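Local coordinates for protein CopN (Chlamydia pneumoniae, PDB 4NRH) that probably acts as a type III secretion gatekeeper that, in complex with a chaperone, directs the secretion of translocator proteins, at residues A[68-71]-A[72-76]; A[82-85]-A[86-90]; A[141-144]-A[145-149]; A[186-189]-A[190-193]. One frame throughout, in Å; residues are numbered along the deposited sequence.

Contact 1. Residues A[68-71]-A[72-76]; sequences LDYL and VQTTP
The C-terminal turn of helix 61-74 is finished by Thr75, which reaches back with its hydroxyl to the carbonyl of Leu71. Its OG1 donates to Leu71 O at 2.6 Å, while the bond from Thr75 N to the same oxygen is long and weak. The hydroxyl can get there because OG1 stands beside its own backbone N (chi1 -58°). Thr75 has already left helical backbone angles, so a side-chain donor helps to serve a carbonyl near the helix end. One residue earlier the regular pattern holds, with Thr74 N bonded to Tyr70 O at 2.8 Å. Those two residues also meet through their side chains. The methyl of Thr74 sits over one face of the Tyr70 ring as a CH-pi contact, CG2 lying 4.0 Å from the ring centroid and displaced toward the rim; Thr74 CB comes within 3.7 Å of Tyr70 CE1. On another side, Asp69 makes salt bridges with Lys105 and Arg90. Tyr70 also packs on Leu34 and Arg38 of helix 31-40, Thr74 meets Leu18 of helix 18-24, and Leu71, Val72 and Thr75 face Leu86 of helix 80-97, which leaves this helix end wedged among three neighbours.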
loop_
_atom_site.group_PDB
_atom_site.type_symbol
_atom_site.label_atom_id
_atom_site.label_comp_id
_atom_site.label_asym_id
_atom_site.label_seq_id
_atom_site.Cartn_x
_atom_site.Cartn_y
_atom_site.Cartn_z
ATOM N N LEU A 68 -29.321 -15.481 19.334
ATOM C CA LEU A 68 -29.840 -16.778 18.918
ATOM C C LEU A 68 -28.846 -17.900 19.204
ATOM O O LEU A 68 -29.239 -18.986 19.634
ATOM C CB LEU A 68 -30.205 -16.756 17.434
ATOM C CG LEU A 68 -31.569 -16.127 17.142
ATOM C CD1 LEU A 68 -31.675 -15.715 15.687
ATOM C CD2 LEU A 68 -32.694 -17.082 17.520
ATOM N N ASP A 69 -27.566 -17.644 18.949
ATOM C CA ASP A 69 -26.513 -18.591 19.308
ATOM C C ASP A 69 -26.562 -18.904 20.799
ATOM O O ASP A 69 -26.410 -20.055 21.207
ATOM C CB ASP A 69 -25.133 -18.048 18.928
ATOM C CG ASP A 69 -24.949 -17.913 17.430
ATOM O OD1 ASP A 69 -25.575 -18.691 16.680
ATOM O OD2 ASP A 69 -24.174 -17.034 17.002
ATOM N N TYR A 70 -26.770 -17.868 21.607
ATOM C CA TYR A 70 -26.841 -18.022 23.055
ATOM C C TYR A 70 -28.053 -18.849 23.477
ATOM O O TYR A 70 -27.940 -19.743 24.315
ATOM C CB TYR A 70 -26.885 -16.656 23.744
ATOM C CG TYR A 70 -27.495 -16.712 25.128
ATOM C CD1 TYR A 70 -26.792 -17.255 26.195
ATOM C CD2 TYR A 70 -28.778 -16.232 25.364
ATOM C CE1 TYR A 70 -27.346 -17.318 27.459
ATOM C CE2 TYR A 70 -29.340 -16.289 26.626
ATOM C CZ TYR A 70 -28.619 -16.832 27.670
ATOM O OH TYR A 70 -29.171 -16.893 28.930
ATOM N N LEU A 71 -29.209 -18.539 22.894
ATOM C CA LEU A 71 -30.456 -19.215 23.241
ATOM C C LEU A 71 -30.383 -20.710 22.948
ATOM O O LEU A 71 -30.810 -21.531 23.760
ATOM C CB LEU A 71 -31.630 -18.591 22.484
ATOM C CG LEU A 71 -32.014 -17.165 22.886
ATOM C CD1 LEU A 71 -33.089 -16.619 21.958
ATOM C CD2 LEU A 71 -32.475 -17.123 24.334
ATOM N N VAL A 72 -29.842 -21.053 21.785
ATOM C CA VAL A 72 -29.661 -22.447 21.402
ATOM C C VAL A 72 -28.714 -23.167 22.362
ATOM O O VAL A 72 -28.958 -24.309 22.755
ATOM C CB VAL A 72 -29.118 -22.560 19.958
ATOM C CG1 VAL A 72 -28.662 -23.980 19.660
ATOM C CG2 VAL A 72 -30.174 -22.116 18.957
ATOM N N GLN A 73 -27.644 -22.483 22.753
ATOM C CA GLN A 73 -26.607 -23.085 23.584
ATOM C C GLN A 73 -27.023 -23.246 25.046
ATOM O O GLN A 73 -26.638 -24.214 25.700
ATOM C CB GLN A 73 -25.321 -22.256 23.500
ATOM C CG GLN A 73 -24.094 -22.957 24.067
ATOM C CD GLN A 73 -22.837 -22.116 23.963
ATOM O OE1 GLN A 73 -22.836 -21.050 23.346
ATOM N NE2 GLN A 73 -21.757 -22.592 24.569
ATOM N N THR A 74 -27.808 -22.303 25.558
ATOM C CA THR A 74 -28.139 -22.289 26.981
ATOM C C THR A 74 -29.343 -23.157 27.340
ATOM O O THR A 74 -29.558 -23.468 28.511
ATOM C CB THR A 74 -28.412 -20.852 27.479
ATOM O OG1 THR A 74 -28.375 -20.826 28.913
ATOM C CG2 THR A 74 -29.772 -20.360 27.002
ATOM N N THR A 75 -30.122 -23.554 26.339
ATOM C CA THR A 75 -31.353 -24.303 26.580
ATOM C C THR A 75 -31.082 -25.749 27.000
ATOM O O THR A 75 -30.551 -26.539 26.218
ATOM C CB THR A 75 -32.257 -24.294 25.337
ATOM O OG1 THR A 75 -32.561 -22.940 24.984
ATOM C CG2 THR A 75 -33.554 -25.037 25.617
ATOM N N PRO A 76 -31.450 -26.089 28.247
ATOM C CA PRO A 76 -31.203 -27.371 28.924
ATOM C C PRO A 76 -31.996 -28.545 28.333
ATOM O O PRO A 76 -32.914 -28.316 27.545
ATOM C CB PRO A 76 -31.645 -27.083 30.363
ATOM C CG PRO A 76 -32.677 -26.037 30.228
ATOM C CD PRO A 76 -32.213 -25.164 29.102
#

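Contact 2. Residues A[82-85]-A[86-90]; sequences LKEA and LIQAR
Leu82 and Leu86 meet one turn apart on helix 80-97, an amphipathic alpha-helix of the HrpJ-like domain whose leucine and alanine side is turned into the helical bundle. Backbone bonds give the frame: four successive i to i+4 links run through this piece, from Leu86 N to Leu82 O at 2.8 Å through to Ala89 N on Ala85 O at 2.9 Å.

The apolar contacts fall into two pairs. Leu82 CD2 comes to 4.0 Å from Leu86 CG, the two branched ends passing each other at a slant. Leu86 has its CG beside the backbone N (chi1 -74°), a setting that brings the branch back over the preceding turn and puts Leu86 CG 3.3 Å from Leu82 O. Next to them, the aliphatic stem of Lys83 rests against Ile87, Lys83 CG to Ile87 CD1 4.1 Å, while the ammonium group travels on to Val72 O at the end of helix 61-74. Inward, Leu86 packs on Ile50 of helix 47-57, as do Ala85 and Ala89.

The remaining pair is polar but touches through carbon. Glu84 and Gln88, on the exposed side, run alongside each other in the same direction, with the carboxylate and amide planes turned 68° apart. The two side-chain ends are not joined by a hydrogen bond: Gln88 OE1 stands 3.5 Å from Glu84 OE2 and closer, at 3.3 Å, to the methylene Glu84 CG.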
loop_
_atom_site.group_PDB
_atom_site.type_symbol
_atom_site.label_atom_id
_atom_site.label_comp_id
_atom_site.label_asym_id
_atom_site.label_seq_id
_atom_site.Cartn_x
_atom_site.Cartn_y
_atom_site.Cartn_z
ATOM N N LEU A 82 -38.308 -26.791 22.938
ATOM C CA LEU A 82 -37.886 -25.406 22.757
ATOM C C LEU A 82 -36.576 -25.333 21.977
ATOM O O LEU A 82 -36.433 -24.518 21.065
ATOM C CB LEU A 82 -37.727 -24.707 24.109
ATOM C CG LEU A 82 -38.123 -23.229 24.236
ATOM C CD1 LEU A 82 -37.169 -22.501 25.177
ATOM C CD2 LEU A 82 -38.203 -22.520 22.887
ATOM N N LYS A 83 -35.621 -26.181 22.348
ATOM C CA LYS A 83 -34.312 -26.192 21.702
ATOM C C LYS A 83 -34.434 -26.477 20.210
ATOM O O LYS A 83 -33.758 -25.849 19.396
ATOM C CB LYS A 83 -33.389 -27.221 22.358
ATOM C CG LYS A 83 -32.011 -27.301 21.716
ATOM C CD LYS A 83 -30.955 -27.780 22.697
ATOM C CE LYS A 83 -29.579 -27.801 22.050
ATOM N NZ LYS A 83 -28.542 -27.192 22.927
ATOM N N GLU A 84 -35.302 -27.420 19.856
ATOM C CA GLU A 84 -35.562 -27.732 18.456
ATOM C C GLU A 84 -36.131 -26.515 17.735
ATOM O O GLU A 84 -35.741 -26.208 16.608
ATOM C CB GLU A 84 -36.523 -28.918 18.333
ATOM C CG GLU A 84 -36.877 -29.272 16.898
ATOM C CD GLU A 84 -37.952 -30.336 16.802
ATOM O OE1 GLU A 84 -38.508 -30.721 17.852
ATOM O OE2 GLU A 84 -38.244 -30.785 15.674
ATOM N N ALA A 85 -37.058 -25.826 18.395
ATOM C CA ALA A 85 -37.679 -24.635 17.830
ATOM C C ALA A 85 -36.666 -23.506 17.665
ATOM O O ALA A 85 -36.717 -22.751 16.694
ATOM C CB ALA A 85 -38.842 -24.181 18.701
ATOM N N LEU A 86 -35.747 -23.395 18.619
ATOM C CA LEU A 86 -34.714 -22.363 18.575
ATOM C C LEU A 86 -33.718 -22.600 17.442
ATOM O O LEU A 86 -33.293 -21.657 16.775
ATOM C CB LEU A 86 -33.976 -22.290 19.914
ATOM C CG LEU A 86 -34.751 -21.643 21.063
ATOM C CD1 LEU A 86 -34.123 -21.992 22.396
ATOM C CD2 LEU A 86 -34.801 -20.137 20.880
ATOM N N ILE A 87 -33.346 -23.860 17.236
ATOM C CA ILE A 87 -32.422 -24.220 16.165
ATOM C C ILE A 87 -33.021 -23.870 14.805
ATOM O O ILE A 87 -32.345 -23.298 13.948
ATOM C CB ILE A 87 -32.063 -25.719 16.205
ATOM C CG1 ILE A 87 -31.246 -26.037 17.457
ATOM C CG2 ILE A 87 -31.287 -26.121 14.959
ATOM C CD1 ILE A 87 -31.096 -27.521 17.731
ATOM N N GLN A 88 -34.292 -24.212 14.617
ATOM C CA GLN A 88 -35.008 -23.866 13.393
ATOM C C GLN A 88 -35.096 -22.353 13.223
ATOM O O GLN A 88 -34.869 -21.826 12.133
ATOM C CB GLN A 88 -36.415 -24.471 13.391
ATOM C CG GLN A 88 -36.455 -25.983 13.257
ATOM C CD GLN A 88 -37.815 -26.558 13.602
ATOM O OE1 GLN A 88 -37.918 -27.543 14.333
ATOM N NE2 GLN A 88 -38.868 -25.943 13.076
ATOM N N ALA A 89 -35.439 -21.665 14.308
ATOM C CA ALA A 89 -35.575 -20.211 14.295
ATOM C C ALA A 89 -34.267 -19.520 13.917
ATOM O O ALA A 89 -34.266 -18.573 13.131
ATOM C CB ALA A 89 -36.058 -19.715 15.649
ATOM N N ARG A 90 -33.161 -19.993 14.483
ATOM C CA ARG A 90 -31.850 -19.438 14.163
ATOM C C ARG A 90 -31.515 -19.652 12.689
ATOM O O ARG A 90 -30.988 -18.757 12.027
ATOM C CB ARG A 90 -30.762 -20.055 15.047
ATOM C CG ARG A 90 -29.353 -19.631 14.650
ATOM C CD ARG A 90 -28.310 -20.090 15.656
ATOM N NE ARG A 90 -28.113 -21.535 15.638
ATOM C CZ ARG A 90 -26.965 -22.132 15.937
ATOM N NH1 ARG A 90 -25.908 -21.405 16.276
ATOM N NH2 ARG A 90 -26.871 -23.454 15.895
#

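Contact 3. Residues A[141-144]-A[145-149]; sequences QLLS and MLQDR
Ser144 OG is held from two directions: it is hydrogen-bonded to the carbonyl of Asp140, one turn back, and to a water molecule 2.8 Å away that joins it to Gln147. That water donates to Gln147 OE1 at 3.2 Å, making an i to i+3 bridge on the outer side of helix 139-149. Ser144 chi1 of -53° keeps OG beside its own backbone N, where the Asp140 carbonyl can be met.

The Gln147 side chain also folds back along the helix. Its CG lies 3.2 Å from Leu143 O, the same carbonyl that takes the bond from Gln147 N at 2.9 Å, and the flat amide passes at a slant across the branch point of Leu143, Gln147 CD to Leu143 CG 3.9 Å. With OE1 given to the water, NE2 makes a weak hydrogen bond with Tyr152 OH, so both ends of the amide have a partner.

On another side of the helix Met145 runs out with CG anti to its backbone N (chi1 -173°) and then bends at its last torsion. Its CG lies against one face of the Arg149 guanidinium, 3.4 Å above the plane and toward the rim, while Arg149 NH1 forms a salt bridge with Glu131 of helix 122-133. Leu142 and Leu146 are buried against helix 179-215.

The chemistry is thus divided by side: the buried surface is apolar, whereas the outer amide and hydroxyl are tied together by water, an exchangeable link consistent with an exposed helix surface.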
loop_
_atom_site.group_PDB
_atom_site.type_symbol
_atom_site.label_atom_id
_atom_site.label_comp_id
_atom_site.label_asym_id
_atom_site.label_seq_id
_atom_site.Cartn_x
_atom_site.Cartn_y
_atom_site.Cartn_z
ATOM N N GLN A 141 -13.378 5.177 -5.845
ATOM C CA GLN A 141 -14.734 4.943 -5.358
ATOM C C GLN A 141 -14.751 4.842 -3.837
ATOM O O GLN A 141 -15.673 5.334 -3.185
ATOM C CB GLN A 141 -15.325 3.678 -5.984
ATOM C CG GLN A 141 -15.574 3.795 -7.480
ATOM C CD GLN A 141 -15.977 2.477 -8.112
ATOM O OE1 GLN A 141 -15.701 1.406 -7.574
ATOM N NE2 GLN A 141 -16.635 2.551 -9.264
ATOM N N LEU A 142 -13.734 4.193 -3.277
ATOM C CA LEU A 142 -13.578 4.124 -1.829
ATOM C C LEU A 142 -13.375 5.515 -1.236
ATOM O O LEU A 142 -13.919 5.834 -0.181
ATOM C CB LEU A 142 -12.407 3.213 -1.452
ATOM C CG LEU A 142 -12.591 1.715 -1.704
ATOM C CD1 LEU A 142 -11.338 0.946 -1.316
ATOM C CD2 LEU A 142 -13.801 1.191 -0.947
ATOM N N LEU A 143 -12.589 6.340 -1.922
ATOM C CA LEU A 143 -12.317 7.698 -1.464
ATOM C C LEU A 143 -13.582 8.549 -1.441
ATOM O O LEU A 143 -13.894 9.180 -0.431
ATOM C CB LEU A 143 -11.262 8.364 -2.350
ATOM C CG LEU A 143 -10.907 9.804 -1.969
ATOM C CD1 LEU A 143 -10.237 9.850 -0.603
ATOM C CD2 LEU A 143 -10.025 10.448 -3.028
ATOM N N SER A 144 -14.304 8.559 -2.559
ATOM C CA SER A 144 -15.557 9.299 -2.670
ATOM C C SER A 144 -16.554 8.851 -1.608
ATOM O O SER A 144 -17.302 9.661 -1.059
ATOM C CB SER A 144 -16.164 9.126 -4.063
ATOM O OG SER A 144 -15.222 9.444 -5.071
ATOM N N MET A 145 -16.559 7.551 -1.333
ATOM C CA MET A 145 -17.442 6.970 -0.330
ATOM C C MET A 145 -17.136 7.521 1.061
ATOM O O MET A 145 -18.039 7.928 1.790
ATOM C CB MET A 145 -17.318 5.445 -0.339
ATOM C CG MET A 145 -18.321 4.727 0.544
ATOM S SD MET A 145 -18.097 2.940 0.505
ATOM C CE MET A 145 -18.061 2.646 -1.261
ATOM N N LEU A 146 -15.857 7.524 1.422
ATOM C CA LEU A 146 -15.422 7.992 2.735
ATOM C C LEU A 146 -15.522 9.511 2.881
ATOM O O LEU A 146 -15.705 10.023 3.985
ATOM C CB LEU A 146 -13.983 7.547 3.010
ATOM C CG LEU A 146 -13.738 6.200 3.697
ATOM C CD1 LEU A 146 -14.324 5.041 2.906
ATOM C CD2 LEU A 146 -12.248 5.991 3.928
ATOM N N GLN A 147 -15.392 10.223 1.765
ATOM C CA GLN A 147 -15.297 11.681 1.785
ATOM C C GLN A 147 -16.550 12.367 2.324
ATOM O O GLN A 147 -16.464 13.425 2.949
ATOM C CB GLN A 147 -14.987 12.205 0.380
ATOM C CG GLN A 147 -13.498 12.281 0.069
ATOM C CD GLN A 147 -13.215 12.914 -1.278
ATOM O OE1 GLN A 147 -14.004 12.786 -2.215
ATOM N NE2 GLN A 147 -12.084 13.602 -1.383
ATOM N N ASP A 148 -17.711 11.768 2.080
ATOM C CA ASP A 148 -18.972 12.339 2.542
ATOM C C ASP A 148 -19.265 11.982 3.995
ATOM O O ASP A 148 -19.970 12.713 4.691
ATOM C CB ASP A 148 -20.127 11.870 1.654
ATOM C CG ASP A 148 -19.894 12.170 0.188
ATOM O OD1 ASP A 148 -19.296 13.225 -0.116
ATOM O OD2 ASP A 148 -20.316 11.356 -0.658
ATOM N N ARG A 149 -18.724 10.854 4.445
ATOM C CA ARG A 149 -19.079 10.300 5.748
ATOM C C ARG A 149 -18.096 10.637 6.867
ATOM O O ARG A 149 -18.488 10.716 8.032
ATOM C CB ARG A 149 -19.221 8.781 5.631
ATOM C CG ARG A 149 -20.336 8.352 4.693
ATOM C CD ARG A 149 -20.285 6.866 4.389
ATOM N NE ARG A 149 -20.765 6.582 3.039
ATOM C CZ ARG A 149 -21.118 5.375 2.611
ATOM N NH1 ARG A 149 -21.044 4.337 3.430
ATOM N NH2 ARG A 149 -21.545 5.209 1.366
HETATM O O HOH W 1 -13.172 11.372 -5.005
#

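Contact 4. Residues A[186-189]-A[190-193]; sequences MTET and RNLQ
Arg190 lies back along helix 179-215 so that its guanidinium meets Met186 at a slant. Arg190 NH1 comes 3.9 Å from Met186 CB and Arg190 NH2 4.1 Å from Met186 CE, the methyl being brought round by a bend at the last methionine torsion. The arginine chain is extended from CG to NE, and with CG beside its backbone N (chi1 -73°) it is aimed toward the start of the helix. A water bonded to Thr187 OG1 at 2.7 Å accepts a weak bond from Arg190 NH1, and NE forms a salt bridge with Asp24 of the chaperone chain.

Glu188 and Asn191 form the second pair. The carboxylate and amide planes stand almost perpendicular, 88° apart, and Glu188 OE1 and Asn191 ND2 are 3.9 Å apart. A water bridges the two: it donates to Glu188 OE1 at 2.8 Å and accepts from Asn191 ND2 at 3.1 Å. Asn191 OD1 is taken by Arg279 NE.

Within the helix, then, the polar pairs are linked by water and not directly. The direct bonds of Arg190 NE, and of Gln193 OE1 to Asp24 N, go to the chaperone, which makes this turn part of the binding interface.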
loop_
_atom_site.group_PDB
_atom_site.type_symbol
_atom_site.label_atom_id
_atom_site.label_comp_id
_atom_site.label_asym_id
_atom_site.label_seq_id
_atom_site.Cartn_x
_atom_site.Cartn_y
_atom_site.Cartn_z
ATOM N N MET A 186 -8.478 -5.428 -0.957
ATOM C CA MET A 186 -7.383 -5.069 -0.061
ATOM C C MET A 186 -6.338 -4.242 -0.802
ATOM O O MET A 186 -5.780 -3.297 -0.245
ATOM C CB MET A 186 -6.746 -6.320 0.550
ATOM C CG MET A 186 -7.665 -7.070 1.506
ATOM S SD MET A 186 -6.917 -8.532 2.249
ATOM C CE MET A 186 -5.910 -7.786 3.527
ATOM N N THR A 187 -6.074 -4.608 -2.053
ATOM C CA THR A 187 -5.146 -3.857 -2.893
ATOM C C THR A 187 -5.634 -2.425 -3.097
ATOM O O THR A 187 -4.867 -1.472 -2.958
ATOM C CB THR A 187 -4.955 -4.533 -4.268
ATOM O OG1 THR A 187 -4.340 -5.817 -4.093
ATOM C CG2 THR A 187 -4.074 -3.677 -5.169
ATOM N N GLU A 188 -6.915 -2.284 -3.424
ATOM C CA GLU A 188 -7.524 -0.974 -3.627
ATOM C C GLU A 188 -7.543 -0.150 -2.343
ATOM O O GLU A 188 -7.365 1.067 -2.375
ATOM C CB GLU A 188 -8.949 -1.120 -4.174
ATOM C CG GLU A 188 -9.029 -1.685 -5.587
ATOM C CD GLU A 188 -8.266 -0.851 -6.605
ATOM O OE1 GLU A 188 -8.147 0.377 -6.410
ATOM O OE2 GLU A 188 -7.784 -1.427 -7.603
ATOM N N THR A 189 -7.758 -0.820 -1.215
ATOM C CA THR A 189 -7.798 -0.141 0.074
ATOM C C THR A 189 -6.397 0.313 0.483
ATOM O O THR A 189 -6.231 1.371 1.091
ATOM C CB THR A 189 -8.396 -1.046 1.171
ATOM O OG1 THR A 189 -9.705 -1.475 0.777
ATOM C CG2 THR A 189 -8.493 -0.299 2.494
ATOM N N ARG A 190 -5.391 -0.487 0.141
ATOM C CA ARG A 190 -4.001 -0.089 0.347
ATOM C C ARG A 190 -3.671 1.148 -0.483
ATOM O O ARG A 190 -2.955 2.039 -0.029
ATOM C CB ARG A 190 -3.043 -1.235 0.006
ATOM C CG ARG A 190 -3.035 -2.360 1.029
ATOM C CD ARG A 190 -2.000 -3.417 0.680
ATOM N NE ARG A 190 -1.853 -4.406 1.744
ATOM C CZ ARG A 190 -2.279 -5.663 1.660
ATOM N NH1 ARG A 190 -2.880 -6.090 0.558
ATOM N NH2 ARG A 190 -2.103 -6.492 2.681
ATOM N N ASN A 191 -4.191 1.191 -1.706
ATOM C CA ASN A 191 -4.031 2.358 -2.563
ATOM C C ASN A 191 -4.730 3.576 -1.970
ATOM O O ASN A 191 -4.249 4.701 -2.098
ATOM C CB ASN A 191 -4.567 2.074 -3.967
ATOM C CG ASN A 191 -3.741 1.042 -4.709
ATOM O OD1 ASN A 191 -2.632 0.703 -4.294
ATOM N ND2 ASN A 191 -4.279 0.535 -5.811
ATOM N N LEU A 192 -5.873 3.343 -1.331
ATOM C CA LEU A 192 -6.597 4.401 -0.634
ATOM C C LEU A 192 -5.751 4.990 0.488
ATOM O O LEU A 192 -5.679 6.207 0.650
ATOM C CB LEU A 192 -7.923 3.877 -0.077
ATOM C CG LEU A 192 -8.705 4.856 0.802
ATOM C CD1 LEU A 192 -9.034 6.125 0.028
ATOM C CD2 LEU A 192 -9.969 4.210 1.345
ATOM N N GLN A 193 -5.121 4.114 1.266
ATOM C CA GLN A 193 -4.283 4.541 2.382
ATOM C C GLN A 193 -3.098 5.372 1.897
ATOM O O GLN A 193 -2.652 6.289 2.583
ATOM C CB GLN A 193 -3.788 3.331 3.175
ATOM C CG GLN A 193 -4.890 2.567 3.891
ATOM C CD GLN A 193 -4.349 1.502 4.824
ATOM O OE1 GLN A 193 -3.430 0.760 4.473
ATOM N NE2 GLN A 193 -4.914 1.424 6.024
HETATM O O HOH W 2 -2.108 -5.360 -2.582
HETATM O O HOH W 3 -6.245 1.906 -7.844
#

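Along the chain the four contacts come in order, each local to one helix or its end, and they gather in two places. Contacts 1 and 2 lie on the consecutive helices 61-74 and 80-97, their centres 9 Å apart and in direct touch, toward the N-terminal end of this elongated all-helical chain. Contacts 3 and 4, on helices 139-149 and 179-215, have centres 13 Å apart nearer the middle and pack through Leu142, Leu146 and Leu192. About 40 Å separates the centres across the two groups. Contacts 1, 2 and 3 fall in the HrpJ-like range. Of the four, contact 4 alone touches the chaperone, so among these sites the chaperone is met in the middle of the chain and not at contacts 1 and 2.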